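Local coordinates for protein GCN5-related N-acetyltransferase (Anabaena variabilis, PDB 2OZG) that binds coenzyme A and probably transfers an acetyl group from acetyl-CoA to an amine, possibly of an aminoglycoside, as a member of the GNAT family, at residues R127-S136 with I349-F360; M287-K295 with D316-F326. All blocks are in the same frame, centred on the assembly; numbering follows the deposited sequence.

How the contacts relate
Both contacts are buried, and both join an acetyltransferase strand to the C-terminal region related to sterol carrier proteins. Contact 1 lays strand 132-143 along helix 349-357; contact 2 ties the end of strand 279-290, and the turn into helix 293-299, to the loop that enters strand 324-331. Strands 132-143 and 279-290 are antiparallel neighbours, paired through Glu132 and Leu288, and Arg289 of contact 2 gives its NE to the Ala129 carbonyl of contact 1. Their chemistry differs. In 127-136 with 349-360, hydroxyls reach backbone carbonyls amid aliphatic packing, near a second subunit; in 287-295 with 316-326, a charged pair and an asparagine amide do the holding.

Contact 1: R127-S136 with I349-F360; sequences RKAGYEQAGS and IKGLASLYTSLF. With COA (coenzyme A), chain C.
Arg127 O is approached by Lys350 CD at 3.5 Å, and the charge of that lysine is paired with Asp348. Next along the chain, Lys128 turns to the coenzyme A phosphate, with a weak NZ to O7A bond. Gly130 then ends the helix at positive phi as the C-prime residue of a Schellman motif. Its backbone angles alone call for glycine, since a CB would jam against the preceding carbonyl O, and it would also come tight against Ile349 CG2; a water links the carbonyls of Gly130 and Ile349. Glu132 presses its CB on Lys350 O at 3.3 Å, and its CG lies 3.4 Å from Ser354 OG. With CG anti to the backbone N (chi1 -171°) and a bend at chi2, OE1 reaches back to Arg127, which grips this one oxygen side-on through NE and NH2, while Gln133 N takes its anti lone pair. An alanine in place of Glu132 is likely to leave the Arg127 guanidinium and Gln133 N without their shared acceptor, the arginine then relying on the Leu273 carbonyl of the second subunit. Ser354 OG donates to Gln133 O almost head-on, at 2.8 Å. Ala134 O is met differently: Thr357 OG1 comes in the carbonyl plane, on a lone pair, at 2.7 Å, and Thr357 CG2 packs on Ala134 CB. Leu359 closes the far end, its CD2 against Ala134 N. The arrangement is a helix nearly parallel to a strand, 11° apart, at a classic beta bulge where Ala134 and Gly135 both face Trp286; it joins the GNAT domain to the sterol-carrier-like one.

Contact 2: M287-K295 with D316-F326; sequences MLRIVNVCK and DDLLATNQGKF
Arg289 and Asp316 form an end-on salt bridge: NH1 of Arg289 binds OD2 of Asp316 at 2.7 Å, and NH2 of Arg289 binds OD1 of Asp316 at 2.8 Å. Each oxygen is met on its syn side, and the 41° twist between the guanidinium and carboxylate planes goes with donors lying well out of the carboxylate plane. Beside this pair the Asn322 amide clasps the backbone of the other segment. Its ND2 gives to Val291 O at 2.8 Å, from above the carbonyl plane, and its OD1 takes Val293 N at 2.9 Å. Farther along, Val293 CG1, anti to its own N (chi1 167°), sits over the centre of the Phe326 ring in a CH-pi contact, 4.0 Å from the centroid; Cys294 SG meets the same ring obliquely.

A second shell fixes these groups. Asn322 ND2 also donates to Asp316 OD2, from the opposite face of the carboxylate to Arg289 NH1, while Asp316 OD1 accepts from Leu318 N and Leu319 N in an Asx turn and motif. Arg289 NH1 bonds Ile290 O too. Asn292 caps helix 293-299, taking Lys295 N at OD1. Five donor bonds thus converge on the buried Asp316 carboxylate, an environment that would probably keep it ionised and its charge balanced by Arg289.

Contact 1: R127-S136 with I349-F360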
loop_
_atom_site.group_PDB
_atom_site.type_symbol
_atom_site.label_atom_id
_atom_site.label_comp_id
_atom_site.label_asym_id
_atom_site.label_seq_id
_atom_site.Cartn_x
_atom_site.Cartn_y
_atom_site.Cartn_z
ATOM N N ARG A 127 6.190 7.269 34.619
ATOM C CA ARG A 127 7.507 7.210 35.231
ATOM C C ARG A 127 7.680 8.338 36.253
ATOM O O ARG A 127 8.382 8.150 37.253
ATOM C CB ARG A 127 8.600 7.279 34.160
ATOM C CG ARG A 127 8.631 6.033 33.302
ATOM C CD ARG A 127 9.614 6.138 32.168
ATOM N NE ARG A 127 9.973 4.827 31.642
ATOM C CZ ARG A 127 10.574 4.640 30.471
ATOM N NH1 ARG A 127 10.784 5.668 29.671
ATOM N NH2 ARG A 127 10.943 3.422 30.093
ATOM N N LYS A 128 7.061 9.502 36.019
ATOM C CA LYS A 128 7.108 10.583 37.024
ATOM C C LYS A 128 6.499 10.080 38.320
ATOM O O LYS A 128 6.881 10.526 39.353
ATOM C CB LYS A 128 6.353 11.869 36.616
ATOM C CG LYS A 128 7.073 12.769 35.654
ATOM C CD LYS A 128 6.410 14.157 35.524
ATOM C CE LYS A 128 6.751 15.142 36.698
ATOM N NZ LYS A 128 8.184 15.676 36.728
ATOM N N ALA A 129 5.601 9.097 38.278
ATOM C CA ALA A 129 5.002 8.597 39.516
ATOM C C ALA A 129 5.556 7.265 39.982
ATOM O O ALA A 129 4.936 6.602 40.847
ATOM C CB ALA A 129 3.477 8.501 39.349
ATOM N N GLY A 130 6.662 6.840 39.366
ATOM C CA GLY A 130 7.317 5.575 39.712
ATOM C C GLY A 130 6.928 4.270 39.068
ATOM O O GLY A 130 7.399 3.201 39.537
ATOM N N TYR A 131 6.067 4.324 38.043
ATOM C CA TYR A 131 5.736 3.139 37.222
ATOM C C TYR A 131 6.908 2.882 36.286
ATOM O O TYR A 131 7.556 3.826 35.833
ATOM C CB TYR A 131 4.480 3.346 36.343
ATOM C CG TYR A 131 3.167 3.302 37.087
ATOM C CD1 TYR A 131 2.679 4.403 37.732
ATOM C CD2 TYR A 131 2.409 2.138 37.117
ATOM C CE1 TYR A 131 1.522 4.348 38.462
ATOM C CE2 TYR A 131 1.203 2.073 37.815
ATOM C CZ TYR A 131 0.769 3.160 38.478
ATOM O OH TYR A 131 -0.423 3.116 39.173
ATOM N N GLU A 132 7.139 1.600 35.957
ATOM C CA GLU A 132 8.152 1.271 34.964
ATOM C C GLU A 132 7.772 0.078 34.134
ATOM O O GLU A 132 7.003 -0.751 34.555
ATOM C CB GLU A 132 9.525 1.033 35.617
ATOM C CG GLU A 132 10.744 0.883 34.637
ATOM C CD GLU A 132 10.882 2.060 33.642
ATOM O OE1 GLU A 132 10.234 2.015 32.575
ATOM O OE2 GLU A 132 11.645 3.001 33.918
ATOM N N GLN A 133 8.328 -0.010 32.927
ATOM C CA GLN A 133 8.127 -1.204 32.109
ATOM C C GLN A 133 8.374 -2.423 32.949
ATOM O O GLN A 133 9.372 -2.508 33.657
ATOM C CB GLN A 133 9.059 -1.221 30.912
ATOM C CG GLN A 133 8.857 -0.030 29.984
ATOM C CD GLN A 133 9.637 -0.188 28.717
ATOM O OE1 GLN A 133 10.565 -0.988 28.680
ATOM N NE2 GLN A 133 9.232 0.544 27.636
ATOM N N ALA A 134 7.459 -3.391 32.876
ATOM C CA ALA A 134 7.538 -4.515 33.748
ATOM C C ALA A 134 6.988 -5.821 33.184
ATOM O O ALA A 134 7.204 -6.870 33.783
ATOM C CB ALA A 134 6.817 -4.178 35.042
ATOM N N GLY A 135 6.294 -5.781 32.047
ATOM C CA GLY A 135 5.802 -7.010 31.463
ATOM C C GLY A 135 5.413 -6.786 30.030
ATOM O O GLY A 135 5.291 -5.637 29.573
ATOM N N SER A 136 5.134 -7.878 29.359
ATOM C CA SER A 136 4.790 -7.821 27.944
ATOM C C SER A 136 3.393 -8.279 27.577
ATOM O O SER A 136 2.745 -9.000 28.330
ATOM C CB SER A 136 5.798 -8.678 27.172
ATOM O OG SER A 136 7.125 -8.206 27.412
ATOM N N ILE A 349 12.630 3.129 42.918
ATOM C CA ILE A 349 11.438 2.305 42.918
ATOM C C ILE A 349 11.091 1.794 41.484
ATOM O O ILE A 349 10.512 0.710 41.324
ATOM C CB ILE A 349 10.277 3.092 43.608
ATOM C CG1 ILE A 349 9.170 2.153 44.033
ATOM C CG2 ILE A 349 9.711 4.229 42.719
ATOM C CD1 ILE A 349 9.599 1.246 45.209
ATOM N N LYS A 350 11.508 2.534 40.434
ATOM C CA LYS A 350 11.295 2.113 39.057
ATOM C C LYS A 350 12.132 0.933 38.671
ATOM O O LYS A 350 11.627 0.033 37.987
ATOM C CB LYS A 350 11.514 3.208 38.032
ATOM C CG LYS A 350 10.549 4.366 38.221
ATOM C CD LYS A 350 10.580 5.387 37.119
ATOM C CE LYS A 350 11.928 6.068 36.837
ATOM N NZ LYS A 350 12.499 6.788 37.971
ATOM N N GLY A 351 13.409 0.940 39.101
ATOM C CA GLY A 351 14.298 -0.169 38.839
ATOM C C GLY A 351 13.756 -1.431 39.494
ATOM O O GLY A 351 13.850 -2.518 38.941
ATOM N N LEU A 352 13.172 -1.268 40.683
ATOM C CA LEU A 352 12.662 -2.388 41.463
ATOM C C LEU A 352 11.491 -3.036 40.801
ATOM O O LEU A 352 11.315 -4.242 40.921
ATOM C CB LEU A 352 12.268 -1.916 42.868
ATOM C CG LEU A 352 11.775 -3.023 43.831
ATOM C CD1 LEU A 352 12.815 -4.101 43.961
ATOM C CD2 LEU A 352 11.424 -2.474 45.158
ATOM N N ALA A 353 10.650 -2.245 40.114
ATOM C CA ALA A 353 9.544 -2.812 39.361
ATOM C C ALA A 353 10.002 -3.821 38.291
ATOM O O ALA A 353 9.423 -4.895 38.165
ATOM C CB ALA A 353 8.773 -1.716 38.681
ATOM N N SER A 354 11.030 -3.441 37.519
ATOM C CA SER A 354 11.494 -4.256 36.402
ATOM C C SER A 354 12.217 -5.462 36.964
ATOM O O SER A 354 12.109 -6.530 36.403
ATOM C CB SER A 354 12.391 -3.501 35.480
ATOM O OG SER A 354 11.816 -2.294 35.000
ATOM N N LEU A 355 12.920 -5.268 38.084
ATOM C CA LEU A 355 13.625 -6.357 38.749
ATOM C C LEU A 355 12.630 -7.389 39.276
ATOM O O LEU A 355 12.785 -8.599 39.060
ATOM C CB LEU A 355 14.426 -5.809 39.933
ATOM C CG LEU A 355 15.216 -6.847 40.763
ATOM C CD1 LEU A 355 16.306 -7.467 39.941
ATOM C CD2 LEU A 355 15.780 -6.260 42.033
ATOM N N TYR A 356 11.599 -6.885 39.959
ATOM C CA TYR A 356 10.549 -7.708 40.580
ATOM C C TYR A 356 9.829 -8.639 39.646
ATOM O O TYR A 356 9.575 -9.800 39.954
ATOM C CB TYR A 356 9.510 -6.778 41.203
ATOM C CG TYR A 356 8.342 -7.406 41.984
ATOM C CD1 TYR A 356 7.197 -7.806 41.363
ATOM C CD2 TYR A 356 8.381 -7.504 43.342
ATOM C CE1 TYR A 356 6.095 -8.312 42.100
ATOM C CE2 TYR A 356 7.305 -8.049 44.073
ATOM C CZ TYR A 356 6.175 -8.430 43.443
ATOM O OH TYR A 356 5.117 -8.960 44.195
ATOM N N THR A 357 9.495 -8.136 38.469
ATOM C CA THR A 357 8.752 -8.936 37.470
ATOM C C THR A 357 9.552 -9.875 36.593
ATOM O O THR A 357 8.964 -10.677 35.845
ATOM C CB THR A 357 8.019 -7.979 36.500
ATOM O OG1 THR A 357 8.984 -7.225 35.771
ATOM C CG2 THR A 357 7.105 -7.088 37.268
ATOM N N SER A 358 10.875 -9.803 36.679
ATOM C CA SER A 358 11.765 -10.582 35.831
ATOM C C SER A 358 11.718 -10.197 34.374
ATOM O O SER A 358 12.108 -10.973 33.524
ATOM C CB SER A 358 11.493 -12.110 35.920
ATOM O OG SER A 358 11.169 -12.424 37.226
ATOM N N LEU A 359 11.280 -8.989 34.050
ATOM C CA LEU A 359 11.321 -8.567 32.655
ATOM C C LEU A 359 12.776 -8.497 32.185
ATOM O O LEU A 359 13.110 -8.926 31.062
ATOM C CB LEU A 359 10.667 -7.165 32.503
ATOM C CG LEU A 359 10.633 -6.644 31.073
ATOM C CD1 LEU A 359 9.896 -7.570 30.141
ATOM C CD2 LEU A 359 10.049 -5.242 31.017
ATOM N N PHE A 360 13.608 -7.837 33.000
ATOM C CA PHE A 360 15.041 -7.726 32.772
ATOM C C PHE A 360 15.779 -8.273 33.950
ATOM O O PHE A 360 15.298 -8.172 35.101
ATOM C CB PHE A 360 15.418 -6.251 32.523
ATOM C CG PHE A 360 14.798 -5.715 31.261
ATOM C CD1 PHE A 360 15.127 -6.267 30.055
ATOM C CD2 PHE A 360 13.872 -4.687 31.300
ATOM C CE1 PHE A 360 14.549 -5.790 28.858
ATOM C CE2 PHE A 360 13.309 -4.214 30.135
ATOM C CZ PHE A 360 13.628 -4.768 28.933
HETATM N N1A COA C . 3.200 12.381 25.818
HETATM C C2A COA C . 4.269 12.364 26.636
HETATM N N3A COA C . 4.226 12.876 27.883
HETATM C C4A COA C . 3.077 13.438 28.331
HETATM C C5A COA C . 1.949 13.489 27.517
HETATM C C6A COA C . 2.038 12.937 26.223
HETATM N N6A COA C . 1.009 12.926 25.348
HETATM N N7A COA C . 0.990 14.110 28.244
HETATM C C8A COA C . 1.507 14.431 29.457
HETATM N N9A COA C . 2.782 14.009 29.497
HETATM C C1B COA C . 3.785 14.115 30.600
HETATM C C2B COA C . 4.398 15.510 30.679
HETATM O O2B COA C . 5.526 15.674 29.787
HETATM C C3B COA C . 4.724 15.643 32.161
HETATM O O3B COA C . 6.099 15.364 32.456
HETATM P P3B COA C . 7.160 16.585 32.668
HETATM O O7A COA C . 6.855 17.090 34.069
HETATM O O8A COA C . 8.511 15.913 32.447
HETATM O O9A COA C . 6.814 17.630 31.614
HETATM C C4B COA C . 3.802 14.668 32.888
HETATM O O4B COA C . 3.210 13.829 31.886
HETATM C C5B COA C . 2.715 15.383 33.692
HETATM O O5B COA C . 1.851 16.082 32.784
HETATM P P1A COA C . 0.302 16.463 33.120
HETATM O O1A COA C . -0.057 15.960 34.498
HETATM O O2A COA C . 0.123 17.950 32.811
HETATM O O3A COA C . -0.491 15.628 31.958
HETATM P P2A COA C . -1.898 16.102 31.261
HETATM O O4A COA C . -2.773 16.647 32.393
HETATM O O5A COA C . -1.551 17.041 30.107
HETATM O O6A COA C . -2.493 14.660 30.683
HETATM C CBP COA C . -3.384 12.976 28.955
HETATM C CCP COA C . -3.140 14.437 29.393
HETATM C CDP COA C . -3.625 12.190 30.242
HETATM C CEP COA C . -2.043 12.477 28.422
HETATM C CAP COA C . -4.627 12.925 27.955
HETATM O OAP COA C . -5.862 12.460 28.598
HETATM C C9P COA C . -4.587 12.226 26.568
HETATM O O9P COA C . -4.058 12.818 25.480
HETATM N N8P COA C . -5.161 11.036 26.297
HETATM C C7P COA C . -5.856 9.998 27.058
HETATM C C6P COA C . -4.983 8.788 26.762
HETATM C C5P COA C . -4.053 8.494 27.929
HETATM O O5P COA C . -3.383 9.384 28.448
HETATM N N4P COA C . -3.977 7.220 28.343
HETATM C C3P COA C . -3.136 6.708 29.421
HETATM C C2P COA C . -3.521 5.253 29.573
HETATM S S1P COA C . -5.213 5.093 30.279
HETATM O O HOH W 1 10.438 8.786 38.583
HETATM O O HOH W 2 7.821 1.018 41.038
#

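Contact 2: M287-K295 with D316-F326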
loop_
_atom_site.group_PDB
_atom_site.type_symbol
_atom_site.label_atom_id
_atom_site.label_comp_id
_atom_site.label_asym_id
_atom_site.label_seq_id
_atom_site.Cartn_x
_atom_site.Cartn_y
_atom_site.Cartn_z
HETATM N N MSE A 287 3.231 -1.444 32.549
HETATM C CA MSE A 287 4.046 -0.935 33.589
HETATM C C MSE A 287 3.538 -1.304 34.917
HETATM O O MSE A 287 2.333 -1.504 35.104
HETATM C CB MSE A 287 4.068 0.561 33.463
HETATM C CG MSE A 287 4.783 1.099 32.241
HETATM SE SE MSE A 287 4.915 3.075 32.267
HETATM C CE MSE A 287 6.828 3.298 31.760
ATOM N N LEU A 288 4.442 -1.315 35.880
ATOM C CA LEU A 288 4.117 -1.670 37.278
ATOM C C LEU A 288 4.698 -0.650 38.253
ATOM O O LEU A 288 5.794 -0.136 38.051
ATOM C CB LEU A 288 4.718 -3.061 37.592
ATOM C CG LEU A 288 4.365 -3.661 38.978
ATOM C CD1 LEU A 288 3.949 -5.122 38.965
ATOM C CD2 LEU A 288 5.518 -3.422 39.987
ATOM N N ARG A 289 3.946 -0.364 39.311
ATOM C CA ARG A 289 4.403 0.481 40.361
ATOM C C ARG A 289 4.485 -0.370 41.621
ATOM O O ARG A 289 3.507 -1.051 42.002
ATOM C CB ARG A 289 3.428 1.652 40.579
ATOM C CG ARG A 289 4.143 3.007 40.978
ATOM C CD ARG A 289 4.745 3.059 42.357
ATOM N NE ARG A 289 5.317 4.393 42.574
ATOM C CZ ARG A 289 5.939 4.771 43.677
ATOM N NH1 ARG A 289 6.101 3.919 44.689
ATOM N NH2 ARG A 289 6.453 5.981 43.750
ATOM N N ILE A 290 5.649 -0.386 42.248
ATOM C CA ILE A 290 5.773 -0.990 43.584
ATOM C C ILE A 290 5.225 0.031 44.561
ATOM O O ILE A 290 5.847 1.051 44.829
ATOM C CB ILE A 290 7.229 -1.312 43.919
ATOM C CG1 ILE A 290 7.810 -2.272 42.866
ATOM C CG2 ILE A 290 7.362 -1.809 45.381
ATOM C CD1 ILE A 290 7.478 -3.753 43.010
ATOM N N VAL A 291 4.025 -0.224 45.057
ATOM C CA VAL A 291 3.366 0.690 45.971
ATOM C C VAL A 291 3.885 0.533 47.423
ATOM O O VAL A 291 4.085 1.529 48.154
ATOM C CB VAL A 291 1.843 0.495 45.921
ATOM C CG1 VAL A 291 1.137 1.415 46.932
ATOM C CG2 VAL A 291 1.315 0.742 44.500
ATOM N N ASN A 292 4.102 -0.725 47.822
ATOM C CA ASN A 292 4.686 -1.067 49.137
ATOM C C ASN A 292 5.827 -2.084 48.972
ATOM O O ASN A 292 5.600 -3.239 48.606
ATOM C CB ASN A 292 3.625 -1.581 50.077
ATOM C CG ASN A 292 4.142 -1.710 51.483
ATOM O OD1 ASN A 292 5.048 -2.495 51.776
ATOM N ND2 ASN A 292 3.605 -0.899 52.352
ATOM N N VAL A 293 7.053 -1.644 49.180
ATOM C CA VAL A 293 8.195 -2.521 48.944
ATOM C C VAL A 293 8.143 -3.800 49.753
ATOM O O VAL A 293 8.345 -4.877 49.207
ATOM C CB VAL A 293 9.575 -1.778 49.219
ATOM C CG1 VAL A 293 10.765 -2.738 49.285
ATOM C CG2 VAL A 293 9.828 -0.759 48.153
ATOM N N CYS A 294 7.880 -3.686 51.060
ATOM C CA CYS A 294 7.841 -4.856 51.941
ATOM C C CYS A 294 6.737 -5.811 51.563
ATOM O O CYS A 294 6.971 -7.000 51.376
ATOM C CB CYS A 294 7.642 -4.450 53.410
ATOM S SG CYS A 294 8.948 -3.409 54.037
ATOM N N LYS A 295 5.519 -5.300 51.473
ATOM C CA LYS A 295 4.405 -6.160 51.174
ATOM C C LYS A 295 4.504 -6.785 49.765
ATOM O O LYS A 295 4.169 -7.938 49.575
ATOM C CB LYS A 295 3.097 -5.426 51.366
ATOM C CG LYS A 295 2.846 -4.891 52.772
ATOM C CD LYS A 295 2.656 -5.983 53.823
ATOM N N ASP A 316 12.376 6.336 46.729
ATOM C CA ASP A 316 10.964 6.559 46.328
ATOM C C ASP A 316 10.659 7.982 46.756
ATOM O O ASP A 316 10.497 8.264 47.962
ATOM C CB ASP A 316 10.005 5.599 47.008
ATOM C CG ASP A 316 8.617 5.650 46.442
ATOM O OD1 ASP A 316 8.187 6.692 45.894
ATOM O OD2 ASP A 316 7.927 4.618 46.535
ATOM N N ASP A 317 10.548 8.858 45.777
ATOM C CA ASP A 317 10.322 10.265 46.030
ATOM C C ASP A 317 8.839 10.601 46.309
ATOM O O ASP A 317 8.528 11.745 46.633
ATOM C CB ASP A 317 10.815 11.078 44.828
ATOM C CG ASP A 317 9.969 10.843 43.563
ATOM O OD1 ASP A 317 9.422 9.724 43.404
ATOM O OD2 ASP A 317 9.880 11.754 42.701
ATOM N N LEU A 318 7.933 9.624 46.151
ATOM C CA LEU A 318 6.495 9.839 46.355
ATOM C C LEU A 318 5.994 9.233 47.653
ATOM O O LEU A 318 5.312 9.886 48.423
ATOM C CB LEU A 318 5.704 9.235 45.197
ATOM C CG LEU A 318 4.181 9.459 45.234
ATOM C CD1 LEU A 318 3.877 10.956 45.180
ATOM C CD2 LEU A 318 3.449 8.724 44.130
ATOM N N LEU A 319 6.306 7.965 47.861
ATOM C CA LEU A 319 5.857 7.217 49.033
ATOM C C LEU A 319 7.030 6.936 49.975
ATOM O O LEU A 319 7.732 5.941 49.848
ATOM C CB LEU A 319 5.139 5.940 48.588
ATOM C CG LEU A 319 3.950 6.212 47.649
ATOM C CD1 LEU A 319 3.358 4.915 47.106
ATOM C CD2 LEU A 319 2.833 7.029 48.278
ATOM N N ALA A 320 7.234 7.854 50.908
ATOM C CA ALA A 320 8.338 7.820 51.851
ATOM C C ALA A 320 8.578 6.484 52.552
ATOM O O ALA A 320 9.711 6.180 52.861
ATOM C CB ALA A 320 8.162 8.906 52.901
ATOM N N THR A 321 7.543 5.703 52.834
ATOM C CA THR A 321 7.760 4.401 53.500
ATOM C C THR A 321 8.567 3.376 52.694
ATOM O O THR A 321 8.995 2.358 53.226
ATOM C CB THR A 321 6.421 3.730 53.889
ATOM O OG1 THR A 321 5.680 3.417 52.711
ATOM C CG2 THR A 321 5.598 4.646 54.825
ATOM N N ASN A 322 8.731 3.602 51.397
ATOM C CA ASN A 322 9.488 2.734 50.538
ATOM C C ASN A 322 10.957 3.197 50.341
ATOM O O ASN A 322 11.781 2.521 49.692
ATOM C CB ASN A 322 8.855 2.763 49.142
ATOM C CG ASN A 322 7.498 2.079 49.071
ATOM O OD1 ASN A 322 7.212 1.179 49.827
ATOM N ND2 ASN A 322 6.688 2.494 48.116
ATOM N N GLN A 323 11.249 4.386 50.840
ATOM C CA GLN A 323 12.561 4.992 50.674
ATOM C C GLN A 323 13.436 4.485 51.781
ATOM O O GLN A 323 13.150 4.775 52.908
ATOM C CB GLN A 323 12.407 6.512 50.834
ATOM C CG GLN A 323 13.673 7.321 50.924
ATOM C CD GLN A 323 14.369 7.522 49.620
ATOM O OE1 GLN A 323 13.791 8.006 48.626
ATOM N NE2 GLN A 323 15.648 7.203 49.619
ATOM N N GLY A 324 14.489 3.731 51.495
ATOM C CA GLY A 324 15.377 3.295 52.576
ATOM C C GLY A 324 16.023 1.959 52.310
ATOM O O GLY A 324 16.000 1.460 51.184
ATOM N N LYS A 325 16.555 1.348 53.367
ATOM C CA LYS A 325 17.244 0.079 53.224
ATOM C C LYS A 325 16.367 -1.055 53.734
ATOM O O LYS A 325 15.715 -0.907 54.733
ATOM C CB LYS A 325 18.555 0.093 53.970
ATOM C CG LYS A 325 19.605 1.070 53.431
ATOM C CD LYS A 325 20.728 1.103 54.460
ATOM C CE LYS A 325 21.970 1.777 53.966
ATOM N NZ LYS A 325 23.045 1.667 55.035
ATOM N N PHE A 326 16.338 -2.147 52.983
ATOM C CA PHE A 326 15.534 -3.320 53.263
ATOM C C PHE A 326 16.416 -4.569 53.016
ATOM O O PHE A 326 17.228 -4.628 52.057
ATOM C CB PHE A 326 14.297 -3.387 52.315
ATOM C CG PHE A 326 13.401 -2.183 52.380
ATOM C CD1 PHE A 326 13.626 -1.081 51.551
ATOM C CD2 PHE A 326 12.325 -2.143 53.274
ATOM C CE1 PHE A 326 12.822 0.063 51.638
ATOM C CE2 PHE A 326 11.507 -1.000 53.355
ATOM C CZ PHE A 326 11.756 0.100 52.541
HETATM O O HOH W 3 8.080 7.967 42.380
HETATM O O HOH W 4 7.779 -0.930 52.304
#